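PDB 5IX8: putative sugar ABC transport system, substrate-binding protein from Bordetella parapertussis, which probably binds a carbohydrate in the periplasm and hands it to a membrane-bound ABC transporter for import. Local coordinates for residues E8-R13 with E270-P275; L16-T21 with Y35-E40; R42-E47 with Y264-H269; A65-F70 with D76-S81; G258-Q263 with F289-T294. One frame throughout, in Å; residues are numbered along the deposited sequence.

Contact 1 of 5, residues E8-R13 with E270-P275; sequences EPIVAR and EGLPMP
Two quite different touches, one apolar and one polar, join I10, A12 and R13 to the chain that leaves helix 254-270. I10 makes the first. Its CG1 branch lies between the backbone N and the carbonyl carbon (chi1 60°) and carries CD1 toward L272, where it meets L272 CD1 tip to tip at 3.6 Å. V11 follows with its side chain turned from the contact, yet V11 O lies at the edge of the R13 guanidinium, in its plane, and takes a weak bond from R13 NH1 at 2.9 Å. A12 then brings its backbone against the carboxylate of E270, A12 CA standing 3.5 Å from E270 OE2. R13 completes the polar half: its amide N donates to the syn lone pair of E270 OE2 at 2.8 Å, with an N-H...O angle of 145°. The same oxygen also takes the amide of Q14, so two successive backbone N-H groups are held by one carboxylate atom. E270 spans the distance with a side chain that is straight beyond CG. The R13 guanidinium bends off elsewhere, its NH1 staying 6.2 Å from E270 OE1, where at most a weak long-range attraction would be expected. G271, at positive phi, closes helix 254-270 in a Schellman motif. In the fold, 8-13 runs along the outside of that helix before entering strand 17-22: E8 O and I10 N bond to R267 and Q263 on it, while A12 shares a backbone bond with S44 and its carbonyl accepts N45 ND2, just beyond helix 28-43.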
# COMPACT_ATOMS: atom_id res chain seq x y z
N GLU A 8 20.64 -6.69 8.03
CA GLU A 8 21.31 -5.98 9.12
C GLU A 8 21.42 -4.49 8.77
O GLU A 8 21.65 -4.15 7.62
CB GLU A 8 22.71 -6.60 9.31
CG GLU A 8 23.85 -5.67 9.40
CD GLU A 8 25.21 -6.36 9.60
OE1 GLU A 8 25.45 -7.46 9.03
OE2 GLU A 8 26.04 -5.77 10.32
N PRO A 9 21.18 -3.57 9.71
CA PRO A 9 21.32 -2.14 9.36
C PRO A 9 22.78 -1.76 9.19
O PRO A 9 23.62 -2.09 10.03
CB PRO A 9 20.70 -1.41 10.56
CG PRO A 9 20.86 -2.34 11.68
CD PRO A 9 20.86 -3.77 11.13
N ILE A 10 23.08 -1.01 8.13
CA ILE A 10 24.40 -0.43 8.00
C ILE A 10 24.27 1.07 7.76
O ILE A 10 23.18 1.63 7.71
CB ILE A 10 25.23 -1.10 6.89
CG1 ILE A 10 24.54 -0.95 5.53
CG2 ILE A 10 25.58 -2.59 7.26
CD1 ILE A 10 25.48 -1.36 4.39
N VAL A 11 25.43 1.72 7.62
CA VAL A 11 25.52 3.17 7.52
C VAL A 11 26.24 3.53 6.24
O VAL A 11 27.26 2.92 5.91
CB VAL A 11 26.28 3.72 8.74
CG1 VAL A 11 26.40 5.23 8.63
CG2 VAL A 11 25.57 3.29 10.01
N ALA A 12 25.71 4.52 5.52
CA ALA A 12 26.34 4.98 4.29
C ALA A 12 27.67 5.63 4.61
O ALA A 12 27.79 6.39 5.59
CB ALA A 12 25.44 5.99 3.55
N ARG A 13 28.69 5.29 3.83
CA ARG A 13 29.95 5.99 3.86
C ARG A 13 30.07 6.98 2.72
O ARG A 13 30.58 8.08 2.91
CB ARG A 13 31.11 4.97 3.85
CG ARG A 13 31.16 4.06 5.11
CD ARG A 13 31.14 4.89 6.41
NE ARG A 13 31.53 4.10 7.59
CZ ARG A 13 30.76 3.17 8.16
NH1 ARG A 13 29.56 2.89 7.64
NH2 ARG A 13 31.18 2.51 9.24
N GLU A 270 26.77 1.46 -2.86
CA GLU A 270 28.16 1.15 -2.54
C GLU A 270 28.60 -0.20 -3.08
O GLU A 270 29.70 -0.67 -2.74
CB GLU A 270 28.37 1.23 -1.02
CG GLU A 270 28.01 2.64 -0.50
CD GLU A 270 28.44 2.93 0.93
OE1 GLU A 270 29.17 2.10 1.52
OE2 GLU A 270 28.07 4.03 1.44
N GLY A 271 27.78 -0.84 -3.92
CA GLY A 271 28.20 -2.08 -4.55
C GLY A 271 28.28 -3.25 -3.59
O GLY A 271 29.11 -4.16 -3.78
N LEU A 272 27.45 -3.26 -2.59
CA LEU A 272 27.42 -4.34 -1.60
C LEU A 272 26.38 -5.37 -1.99
O LEU A 272 25.46 -5.07 -2.77
CB LEU A 272 27.10 -3.76 -0.22
CG LEU A 272 28.00 -2.58 0.22
CD1 LEU A 272 27.52 -2.02 1.56
CD2 LEU A 272 29.46 -2.98 0.27
N PRO A 273 26.49 -6.60 -1.48
CA PRO A 273 25.47 -7.62 -1.76
C PRO A 273 24.08 -7.15 -1.37
O PRO A 273 23.86 -6.66 -0.27
CB PRO A 273 25.90 -8.81 -0.90
CG PRO A 273 27.37 -8.60 -0.65
CD PRO A 273 27.53 -7.09 -0.55
N MSE A 274 23.13 -7.32 -2.29
CA MSE A 274 21.76 -6.88 -2.01
C MSE A 274 21.06 -7.84 -1.10
O MSE A 274 21.32 -9.04 -1.14
CB MSE A 274 20.96 -6.75 -3.30
CG MSE A 274 21.55 -5.73 -4.22
SE MSE A 274 21.44 -3.94 -3.55
CE MSE A 274 19.54 -3.63 -3.72
N PRO A 275 20.13 -7.33 -0.30
CA PRO A 275 19.25 -8.21 0.45
C PRO A 275 18.24 -8.84 -0.50
O PRO A 275 18.33 -8.63 -1.73
CB PRO A 275 18.59 -7.25 1.48
CG PRO A 275 19.30 -5.90 1.32
CD PRO A 275 19.77 -5.92 -0.11

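Contact 2 of 5, residues L16-T21 with Y35-E40; sequences LKLGVT and YGIVDE
I37 points from its helix toward the strand with its two branches spread, and each branch finds a different residue. CG2, set opposite the backbone N, meets L18 CD1 at 3.9 Å; the leucine and isoleucine chains cross obliquely there. CD1, at the end of the longer branch, reaches V20 CG2 head on, tip to tip, at 4.0 Å. The valine offers this methyl because its chi1 of 179° places CG1 opposite the backbone N and CG2 opposite the carbonyl carbon. L18 and V20 are alternate residues of one strand and so face the same way, which is why a single helical side chain can touch both. The two segments are the first strand and the helix of the beta-alpha-beta unit formed by strand 17-22, helix 28-43 and strand 47-53, part of the Rossmann-like sheet found in periplasmic binding proteins. I37 touches V48 and V79 as well, residues of the strands that lie to either side of 17-22 in the sheet. The intervening G19 is left to its backbone, which pairs with strand 77-80. T21 faces away from helix 28-43, and its OG1 bonds to Q63 and Q66 of helix 60-73.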
# COMPACT_ATOMS: atom_id res chain seq x y z
N LEU A 16 24.84 10.03 0.09
CA LEU A 16 23.69 9.41 -0.54
C LEU A 16 22.47 10.29 -0.28
O LEU A 16 22.07 10.46 0.88
CB LEU A 16 23.48 7.99 0.00
CG LEU A 16 22.60 7.04 -0.85
CD1 LEU A 16 22.72 5.63 -0.32
CD2 LEU A 16 21.10 7.49 -0.95
N LYS A 17 21.89 10.83 -1.34
CA LYS A 17 20.73 11.72 -1.24
C LYS A 17 19.52 11.08 -1.90
O LYS A 17 19.62 10.55 -3.02
CB LYS A 17 21.02 13.08 -1.92
CG LYS A 17 22.16 13.85 -1.27
CD LYS A 17 22.70 14.97 -2.21
CE LYS A 17 21.73 16.09 -2.43
NZ LYS A 17 22.40 17.43 -2.68
N LEU A 18 18.39 11.13 -1.22
CA LEU A 18 17.13 10.62 -1.74
C LEU A 18 16.14 11.76 -1.97
O LEU A 18 16.04 12.67 -1.14
CB LEU A 18 16.47 9.62 -0.77
CG LEU A 18 17.28 8.41 -0.32
CD1 LEU A 18 16.54 7.64 0.81
CD2 LEU A 18 17.49 7.53 -1.48
N GLY A 19 15.37 11.66 -3.04
CA GLY A 19 14.15 12.44 -3.19
C GLY A 19 12.99 11.47 -3.23
O GLY A 19 13.08 10.44 -3.89
N VAL A 20 11.90 11.80 -2.53
CA VAL A 20 10.75 10.91 -2.36
C VAL A 20 9.50 11.61 -2.87
O VAL A 20 9.21 12.74 -2.46
CB VAL A 20 10.54 10.54 -0.88
CG1 VAL A 20 9.30 9.61 -0.71
CG2 VAL A 20 11.81 9.94 -0.27
N THR A 21 8.74 10.95 -3.75
CA THR A 21 7.39 11.42 -4.06
C THR A 21 6.38 10.28 -3.93
O THR A 21 6.56 9.20 -4.50
CB THR A 21 7.32 12.07 -5.45
OG1 THR A 21 5.96 12.41 -5.72
CG2 THR A 21 7.85 11.16 -6.56
N TYR A 35 7.83 8.13 6.75
CA TYR A 35 8.44 8.07 8.08
C TYR A 35 9.59 7.05 8.12
O TYR A 35 10.66 7.32 8.68
CB TYR A 35 7.39 7.73 9.14
CG TYR A 35 8.06 7.44 10.45
CD1 TYR A 35 8.63 8.48 11.20
CD2 TYR A 35 8.20 6.13 10.92
CE1 TYR A 35 9.32 8.20 12.37
CE2 TYR A 35 8.88 5.85 12.09
CZ TYR A 35 9.43 6.91 12.82
OH TYR A 35 10.09 6.69 14.02
N GLY A 36 9.36 5.85 7.58
CA GLY A 36 10.41 4.82 7.62
C GLY A 36 11.65 5.27 6.89
O GLY A 36 12.77 5.06 7.36
N ILE A 37 11.47 5.96 5.75
CA ILE A 37 12.63 6.47 5.03
C ILE A 37 13.36 7.53 5.86
O ILE A 37 14.59 7.48 6.02
CB ILE A 37 12.21 7.05 3.67
CG1 ILE A 37 11.72 5.90 2.76
CG2 ILE A 37 13.39 7.78 3.02
CD1 ILE A 37 11.15 6.43 1.43
N VAL A 38 12.62 8.51 6.37
CA VAL A 38 13.24 9.63 7.10
C VAL A 38 13.92 9.13 8.38
O VAL A 38 15.08 9.49 8.69
CB VAL A 38 12.18 10.69 7.41
CG1 VAL A 38 12.73 11.71 8.42
CG2 VAL A 38 11.76 11.35 6.12
N ASP A 39 13.23 8.29 9.14
CA ASP A 39 13.83 7.83 10.38
C ASP A 39 14.99 6.88 10.14
O ASP A 39 15.98 6.90 10.89
CB ASP A 39 12.78 7.17 11.27
CG ASP A 39 13.34 6.84 12.61
OD1 ASP A 39 13.64 7.81 13.35
OD2 ASP A 39 13.54 5.64 12.90
N GLU A 40 14.91 6.02 9.13
CA GLU A 40 16.06 5.17 8.87
C GLU A 40 17.22 5.98 8.33
O GLU A 40 18.38 5.68 8.63
CB GLU A 40 15.66 4.05 7.89
CG GLU A 40 16.72 2.95 7.86
CD GLU A 40 16.78 2.14 9.15
OE1 GLU A 40 15.85 2.19 10.00
OE2 GLU A 40 17.77 1.39 9.29

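Contact 3 of 5, residues R42-E47 with Y264-H269; sequences RRSNVE and YAIREH
I266 alone of residues 264-269 touches S44 and V46. One residue earlier, A265 also turns its CB toward 42-47 but stops short, 6.6 Å from the nearest atom there. At I266 the contact proper is made. CG1 lies opposite the carbonyl carbon (chi1 -65°), and the extended chain beyond it lays CG1 and CD1 against the valine: V46 CG2 is 3.8 Å from I266 CG1 and 3.9 Å from I266 CD1. The two side chains pass at a slant, so that one valine methyl rests against the last bond of the isoleucine. I266 CD1 also touches S44 CB at 3.8 Å. The serine thus presents its carbon to the helix, while OG is bonded to the carbonyl of E40 in the last turn of helix 28-43. Past I266, R267 NH1 bonds to Q263 OE1, one turn back in the same helix. E268 bonds to residues of the sheet: K101 forms a salt bridge with OE2 and the hydroxyl of Y77 bonds to OE1, an environment that probably favours the ionised carboxylate. H269 packs on L16, where the chain enters strand 17-22. Between S44 and V46, N45 adopts positive phi and turns the chain from helix 28-43 into strand 47-53. This is the helix-to-strand turn of a beta-alpha-beta crossover, here packed against a second helix on the same side of the parallel sheet, as is usual in the layered alpha/beta lobes of periplasmic binding proteins.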
# COMPACT_ATOMS: atom_id res chain seq x y z
N ARG A 42 18.21 8.97 9.14
CA ARG A 42 18.97 9.64 10.21
C ARG A 42 19.71 8.64 11.09
O ARG A 42 20.55 9.05 11.90
CB ARG A 42 18.03 10.52 11.03
CG ARG A 42 17.00 9.72 11.81
CD ARG A 42 16.03 10.63 12.57
NE ARG A 42 16.61 11.15 13.82
CZ ARG A 42 16.55 10.51 15.00
NH1 ARG A 42 15.93 9.33 15.09
NH2 ARG A 42 17.10 11.04 16.08
N ARG A 43 19.42 7.34 10.95
CA ARG A 43 20.20 6.30 11.59
C ARG A 43 21.37 5.86 10.72
O ARG A 43 22.27 5.14 11.21
CB ARG A 43 19.30 5.10 11.87
CG ARG A 43 18.19 5.43 12.81
CD ARG A 43 17.26 4.24 12.84
NE ARG A 43 16.08 4.41 13.67
CZ ARG A 43 15.83 3.76 14.80
NH1 ARG A 43 16.71 2.90 15.29
NH2 ARG A 43 14.68 3.95 15.42
N SER A 44 21.41 6.29 9.47
CA SER A 44 22.22 5.62 8.48
C SER A 44 23.07 6.55 7.63
O SER A 44 23.60 6.11 6.60
CB SER A 44 21.33 4.77 7.54
OG SER A 44 20.50 3.88 8.28
N ASN A 45 23.18 7.83 8.00
CA ASN A 45 23.97 8.82 7.24
C ASN A 45 23.46 8.99 5.80
O ASN A 45 24.25 9.08 4.84
CB ASN A 45 25.46 8.47 7.24
CG ASN A 45 26.30 9.62 6.68
OD1 ASN A 45 26.01 10.80 6.96
ND2 ASN A 45 27.33 9.28 5.91
N VAL A 46 22.15 9.03 5.64
CA VAL A 46 21.51 9.25 4.34
C VAL A 46 20.73 10.54 4.43
O VAL A 46 20.11 10.83 5.47
CB VAL A 46 20.59 8.07 3.96
CG1 VAL A 46 19.72 8.43 2.75
CG2 VAL A 46 21.46 6.83 3.66
N GLU A 47 20.77 11.34 3.36
CA GLU A 47 20.08 12.62 3.33
C GLU A 47 18.80 12.49 2.51
O GLU A 47 18.83 12.04 1.36
CB GLU A 47 20.97 13.69 2.71
CG GLU A 47 20.34 15.05 2.69
CD GLU A 47 21.23 16.08 2.01
OE1 GLU A 47 22.41 15.76 1.74
OE2 GLU A 47 20.76 17.20 1.75
N TYR A 264 18.42 -0.93 1.43
CA TYR A 264 18.71 -1.46 0.10
C TYR A 264 19.47 -0.44 -0.74
O TYR A 264 20.41 -0.80 -1.48
CB TYR A 264 17.41 -1.86 -0.63
CG TYR A 264 16.82 -3.22 -0.29
CD1 TYR A 264 16.51 -3.56 1.04
CD2 TYR A 264 16.58 -4.15 -1.30
CE1 TYR A 264 15.99 -4.81 1.34
CE2 TYR A 264 16.05 -5.42 -1.01
CZ TYR A 264 15.76 -5.74 0.30
OH TYR A 264 15.24 -6.98 0.58
N ALA A 265 19.06 0.84 -0.65
CA ALA A 265 19.72 1.89 -1.44
C ALA A 265 21.20 2.02 -1.07
O ALA A 265 22.05 2.22 -1.95
CB ALA A 265 19.01 3.24 -1.27
N ILE A 266 21.53 1.94 0.23
CA ILE A 266 22.95 2.07 0.62
C ILE A 266 23.76 0.97 -0.02
O ILE A 266 24.87 1.21 -0.55
CB ILE A 266 23.11 2.04 2.15
CG1 ILE A 266 22.46 3.25 2.81
CG2 ILE A 266 24.59 2.00 2.53
CD1 ILE A 266 22.27 3.08 4.32
N ARG A 267 23.23 -0.25 0.01
CA ARG A 267 23.94 -1.38 -0.57
C ARG A 267 24.08 -1.22 -2.07
O ARG A 267 25.16 -1.45 -2.63
CB ARG A 267 23.20 -2.67 -0.21
CG ARG A 267 23.43 -3.00 1.26
CD ARG A 267 22.47 -4.09 1.70
NE ARG A 267 22.86 -4.60 3.02
CZ ARG A 267 22.51 -4.03 4.16
NH1 ARG A 267 21.71 -2.95 4.19
NH2 ARG A 267 22.95 -4.58 5.27
N GLU A 268 23.00 -0.83 -2.75
CA GLU A 268 23.08 -0.64 -4.20
C GLU A 268 24.13 0.41 -4.54
O GLU A 268 24.99 0.21 -5.41
CB GLU A 268 21.72 -0.24 -4.75
CG GLU A 268 21.45 -0.67 -6.20
CD GLU A 268 22.09 0.24 -7.25
OE1 GLU A 268 22.34 1.43 -6.95
OE2 GLU A 268 22.32 -0.25 -8.39
N HIS A 269 24.12 1.51 -3.78
CA HIS A 269 24.99 2.64 -4.05
C HIS A 269 26.46 2.29 -3.86
O HIS A 269 27.32 2.77 -4.61
CB HIS A 269 24.60 3.79 -3.12
CG HIS A 269 25.17 5.11 -3.52
ND1 HIS A 269 25.83 5.92 -2.63
CD2 HIS A 269 25.15 5.77 -4.70
CE1 HIS A 269 26.19 7.04 -3.25
NE2 HIS A 269 25.81 6.96 -4.51

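Contact 4 of 5, residues A65-F70 with D76-S81; sequences AQLQSF and DYAVLS
This is apolar helix-on-sheet packing: L67 and F70 of helix 60-73 lie over A78 and L80 of strand 77-80, the strand that the helix leads into. Helix and strand run nearly antiparallel, at 162°, with their short axes 9.5 Å apart, as expected where a helix returns the chain to the next strand of a parallel sheet. A78 is the focus. Its CB rests against two side chains of the same helix face, 3.8 Å from L67 CD2 and 3.9 Å from F70 CD2. The phenylalanine offers its rim, for the methyl lies near the ring plane. L67 CD1 stands 4.4 Å from L80 CD1, a looser touch, the L80 side chain leaving its strand beside the helix rather than straight at it. Q66 O of the preceding turn lies 3.2 Å above one face of the F70 ring, offset toward the rim. That carbonyl is doubly used, accepting F70 N and, at 2.7 Å, S69 OG, both from the same face of its plane; the hydroxyl is tilted 25° out of it. Beyond the pair, L95 of helix 89-97 also covers A78, and L67 touches V91 of that helix. Only carbon atoms meet, so the contact has no directional bond. The small A78 side chain is consistent with the close backbone approach, the L67 and A78 CA atoms being 7.0 Å apart, and the hold probably comes from burying hydrocarbon.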
# COMPACT_ATOMS: atom_id res chain seq x y z
N ALA A 65 6.86 16.49 -12.62
CA ALA A 65 7.60 17.71 -12.32
C ALA A 65 8.47 17.52 -11.09
O ALA A 65 9.60 18.03 -11.03
CB ALA A 65 6.64 18.88 -12.14
N GLN A 66 7.96 16.79 -10.10
CA GLN A 66 8.73 16.54 -8.89
C GLN A 66 9.96 15.70 -9.20
O GLN A 66 11.05 15.97 -8.68
CB GLN A 66 7.86 15.87 -7.83
CG GLN A 66 6.84 16.85 -7.25
CD GLN A 66 5.67 16.17 -6.61
OE1 GLN A 66 5.60 14.93 -6.60
NE2 GLN A 66 4.72 16.97 -6.09
N LEU A 67 9.80 14.66 -10.01
CA LEU A 67 10.94 13.82 -10.36
C LEU A 67 11.98 14.62 -11.14
O LEU A 67 13.18 14.49 -10.92
CB LEU A 67 10.46 12.61 -11.17
CG LEU A 67 9.63 11.63 -10.32
CD1 LEU A 67 8.78 10.67 -11.18
CD2 LEU A 67 10.54 10.83 -9.40
N GLN A 68 11.52 15.50 -12.04
CA GLN A 68 12.44 16.37 -12.76
C GLN A 68 13.20 17.29 -11.82
O GLN A 68 14.41 17.51 -11.99
CB GLN A 68 11.67 17.16 -13.80
CG GLN A 68 11.29 16.27 -14.97
CD GLN A 68 12.52 15.88 -15.77
OE1 GLN A 68 13.45 16.70 -15.95
NE2 GLN A 68 12.56 14.62 -16.23
N SER A 69 12.53 17.82 -10.79
CA SER A 69 13.24 18.70 -9.87
C SER A 69 14.29 17.95 -9.05
O SER A 69 15.29 18.56 -8.61
CB SER A 69 12.26 19.40 -8.94
OG SER A 69 11.76 18.48 -8.00
N PHE A 70 14.10 16.65 -8.84
CA PHE A 70 15.14 15.87 -8.16
C PHE A 70 16.44 15.86 -8.96
O PHE A 70 17.53 15.77 -8.38
CB PHE A 70 14.67 14.43 -7.92
CG PHE A 70 13.48 14.29 -6.98
CD1 PHE A 70 13.02 15.35 -6.20
CD2 PHE A 70 12.83 13.07 -6.88
CE1 PHE A 70 11.93 15.19 -5.34
CE2 PHE A 70 11.77 12.89 -6.02
CZ PHE A 70 11.30 13.96 -5.27
N ASP A 76 20.61 11.02 -5.62
CA ASP A 76 21.16 9.79 -6.16
C ASP A 76 20.09 8.77 -6.50
O ASP A 76 20.23 8.02 -7.48
CB ASP A 76 22.15 9.19 -5.16
CG ASP A 76 23.31 10.15 -4.87
OD1 ASP A 76 24.12 10.35 -5.78
OD2 ASP A 76 23.40 10.73 -3.77
N TYR A 77 18.99 8.77 -5.74
CA TYR A 77 17.84 7.91 -5.98
C TYR A 77 16.58 8.73 -5.84
O TYR A 77 16.46 9.55 -4.92
CB TYR A 77 17.75 6.73 -5.01
CG TYR A 77 18.94 5.84 -5.11
CD1 TYR A 77 20.09 6.11 -4.39
CD2 TYR A 77 18.93 4.70 -5.92
CE1 TYR A 77 21.20 5.31 -4.51
CE2 TYR A 77 20.05 3.89 -6.03
CZ TYR A 77 21.18 4.20 -5.32
OH TYR A 77 22.30 3.42 -5.43
N ALA A 78 15.64 8.49 -6.73
CA ALA A 78 14.27 8.93 -6.57
C ALA A 78 13.47 7.77 -6.03
O ALA A 78 13.65 6.65 -6.49
CB ALA A 78 13.70 9.38 -7.92
N VAL A 79 12.60 8.01 -5.05
CA VAL A 79 11.72 6.99 -4.50
C VAL A 79 10.30 7.36 -4.88
O VAL A 79 9.87 8.48 -4.61
CB VAL A 79 11.88 6.90 -2.97
CG1 VAL A 79 10.91 5.85 -2.37
CG2 VAL A 79 13.33 6.62 -2.59
N LEU A 80 9.58 6.43 -5.51
CA LEU A 80 8.34 6.75 -6.21
C LEU A 80 7.22 5.81 -5.77
O LEU A 80 7.36 4.59 -5.90
CB LEU A 80 8.54 6.63 -7.73
CG LEU A 80 7.27 6.70 -8.57
CD1 LEU A 80 6.60 8.08 -8.37
CD2 LEU A 80 7.63 6.40 -10.05
N SER A 81 6.13 6.38 -5.26
CA SER A 81 4.82 5.71 -5.20
C SER A 81 3.92 6.45 -6.17
O SER A 81 3.56 7.60 -5.90
CB SER A 81 4.23 5.77 -3.79
OG SER A 81 5.05 5.14 -2.83

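Contact 5 of 5, residues G258-Q263 with F289-T294; sequences GRLIVQ and FNVPIT
R259 NH1, gripped by the carboxylates of both D39 and E40, ties helix 254-270 to helix 28-43 one residue before L260, which turns to F289 and V291 instead. Neighbouring positions thus serve two faces: a buried charge network on one, hydrocarbon on the other. L260 does its work through a single methyl. CD1 lies 3.8 Å from F289 CE2 and 3.9 Å from F289 CD2, beside the bond that joins them, and meets the ring at a slant. L260 CD1 is also 4.1 Å from V291 CG2, so one methyl rests against both the phenylalanine and the valine, alternate residues of the chain. F289 swings its ring toward the helix because CG is opposite the backbone N (chi1 -179°), and Y264, a turn beyond L260, flanks that ring too. F289 belongs to strand 288-290 at one end of the parallel sheet, where it pairs with strand 116-119; V291 still bonds to L119. From there the chain passes to strand 295-296 in the other sheet, so the contact sits at the start of a crossing between the two lobes, a feature of periplasmic binding proteins. T294, farther along, already pairs with S251. Dispersion and the exclusion of water are all that join L260 to its two partners. The contact itself carries no directional bond; those nearby are the R259 salt bridges and the backbone pairing of F289 and V291.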
# COMPACT_ATOMS: atom_id res chain seq x y z
N GLY A 258 9.75 1.60 4.21
CA GLY A 258 10.61 2.77 4.11
C GLY A 258 12.01 2.51 4.65
O GLY A 258 13.00 2.92 4.04
N ARG A 259 12.11 1.83 5.80
CA ARG A 259 13.43 1.50 6.34
C ARG A 259 14.19 0.62 5.37
O ARG A 259 15.41 0.79 5.18
CB ARG A 259 13.29 0.79 7.68
CG ARG A 259 12.56 1.59 8.74
CD ARG A 259 12.80 0.92 10.11
NE ARG A 259 12.06 1.61 11.15
CZ ARG A 259 12.42 2.79 11.66
NH1 ARG A 259 13.56 3.39 11.27
NH2 ARG A 259 11.64 3.35 12.58
N LEU A 260 13.51 -0.38 4.81
CA LEU A 260 14.17 -1.26 3.87
C LEU A 260 14.63 -0.52 2.63
O LEU A 260 15.70 -0.80 2.11
CB LEU A 260 13.24 -2.41 3.48
CG LEU A 260 12.93 -3.38 4.61
CD1 LEU A 260 11.78 -4.31 4.22
CD2 LEU A 260 14.18 -4.19 5.01
N ILE A 261 13.86 0.44 2.14
CA ILE A 261 14.32 1.22 0.98
C ILE A 261 15.67 1.86 1.26
O ILE A 261 16.58 1.84 0.41
CB ILE A 261 13.24 2.25 0.60
CG1 ILE A 261 12.08 1.50 -0.12
CG2 ILE A 261 13.83 3.36 -0.25
CD1 ILE A 261 10.78 2.29 -0.18
N VAL A 262 15.84 2.44 2.44
CA VAL A 262 17.13 3.06 2.79
C VAL A 262 18.24 2.01 2.84
O VAL A 262 19.35 2.21 2.31
CB VAL A 262 17.00 3.82 4.12
CG1 VAL A 262 18.37 4.30 4.61
CG2 VAL A 262 16.05 5.00 3.93
N GLN A 263 17.97 0.88 3.51
CA GLN A 263 19.03 -0.13 3.66
C GLN A 263 19.41 -0.75 2.32
O GLN A 263 20.59 -1.08 2.09
CB GLN A 263 18.60 -1.20 4.66
CG GLN A 263 18.55 -0.64 6.10
CD GLN A 263 19.95 -0.29 6.59
OE1 GLN A 263 20.93 -0.87 6.14
NE2 GLN A 263 20.05 0.69 7.49
N PHE A 289 11.44 -6.53 -3.32
CA PHE A 289 11.20 -7.26 -2.08
C PHE A 289 9.74 -7.11 -1.72
O PHE A 289 9.22 -5.99 -1.73
CB PHE A 289 12.06 -6.74 -0.93
CG PHE A 289 11.86 -7.50 0.36
CD1 PHE A 289 12.39 -8.78 0.51
CD2 PHE A 289 11.11 -6.95 1.40
CE1 PHE A 289 12.18 -9.49 1.69
CE2 PHE A 289 10.88 -7.66 2.58
CZ PHE A 289 11.43 -8.94 2.72
N ASN A 290 9.10 -8.22 -1.36
CA ASN A 290 7.73 -8.18 -0.87
C ASN A 290 7.75 -8.45 0.62
O ASN A 290 8.16 -9.53 1.03
CB ASN A 290 6.86 -9.25 -1.55
CG ASN A 290 6.47 -8.88 -2.99
OD1 ASN A 290 6.15 -7.75 -3.29
ND2 ASN A 290 6.49 -9.87 -3.89
N VAL A 291 7.27 -7.49 1.41
CA VAL A 291 7.19 -7.71 2.86
C VAL A 291 6.12 -8.77 3.13
O VAL A 291 5.02 -8.67 2.57
CB VAL A 291 6.86 -6.42 3.60
CG1 VAL A 291 6.75 -6.71 5.10
CG2 VAL A 291 7.93 -5.32 3.33
N PRO A 292 6.37 -9.76 3.97
CA PRO A 292 5.34 -10.79 4.19
C PRO A 292 4.05 -10.19 4.74
O PRO A 292 4.05 -9.17 5.44
CB PRO A 292 6.00 -11.74 5.19
CG PRO A 292 7.46 -11.64 4.88
CD PRO A 292 7.70 -10.20 4.43
N ILE A 293 2.94 -10.82 4.38
CA ILE A 293 1.61 -10.31 4.68
C ILE A 293 1.09 -10.95 5.95
O ILE A 293 1.20 -12.17 6.13
CB ILE A 293 0.65 -10.59 3.51
CG1 ILE A 293 1.10 -9.78 2.30
CG2 ILE A 293 -0.79 -10.24 3.92
CD1 ILE A 293 0.62 -10.36 1.02
N THR A 294 0.54 -10.13 6.84
CA THR A 294 -0.20 -10.58 8.01
C THR A 294 -1.57 -9.91 8.01
O THR A 294 -1.76 -8.84 7.43
CB THR A 294 0.55 -10.26 9.33
OG1 THR A 294 0.75 -8.85 9.42
CG2 THR A 294 1.90 -10.88 9.34

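How the contacts relate
From the N terminus, the chain first lays down 8-13, which waits until 270-275 for its partner, so contact 1 closes a loop around contacts 2, 3 and 4. Contact 2 closes early, within the first strand-helix step. Contact 3 then opens at 42-47 and ends only at 264-269, enclosing contact 4, the short return from helix 60-73 to strand 77-80. Contact 5 starts at 258-263, before contacts 3 and 1 have closed, and ends after both, crossing each. Helix 28-43 is shared by contacts 2 and 3, helix 254-270 by 3 and 5. Late-chain elements are thereby tied to the first sheet's opening strands, with helices packed on both its faces.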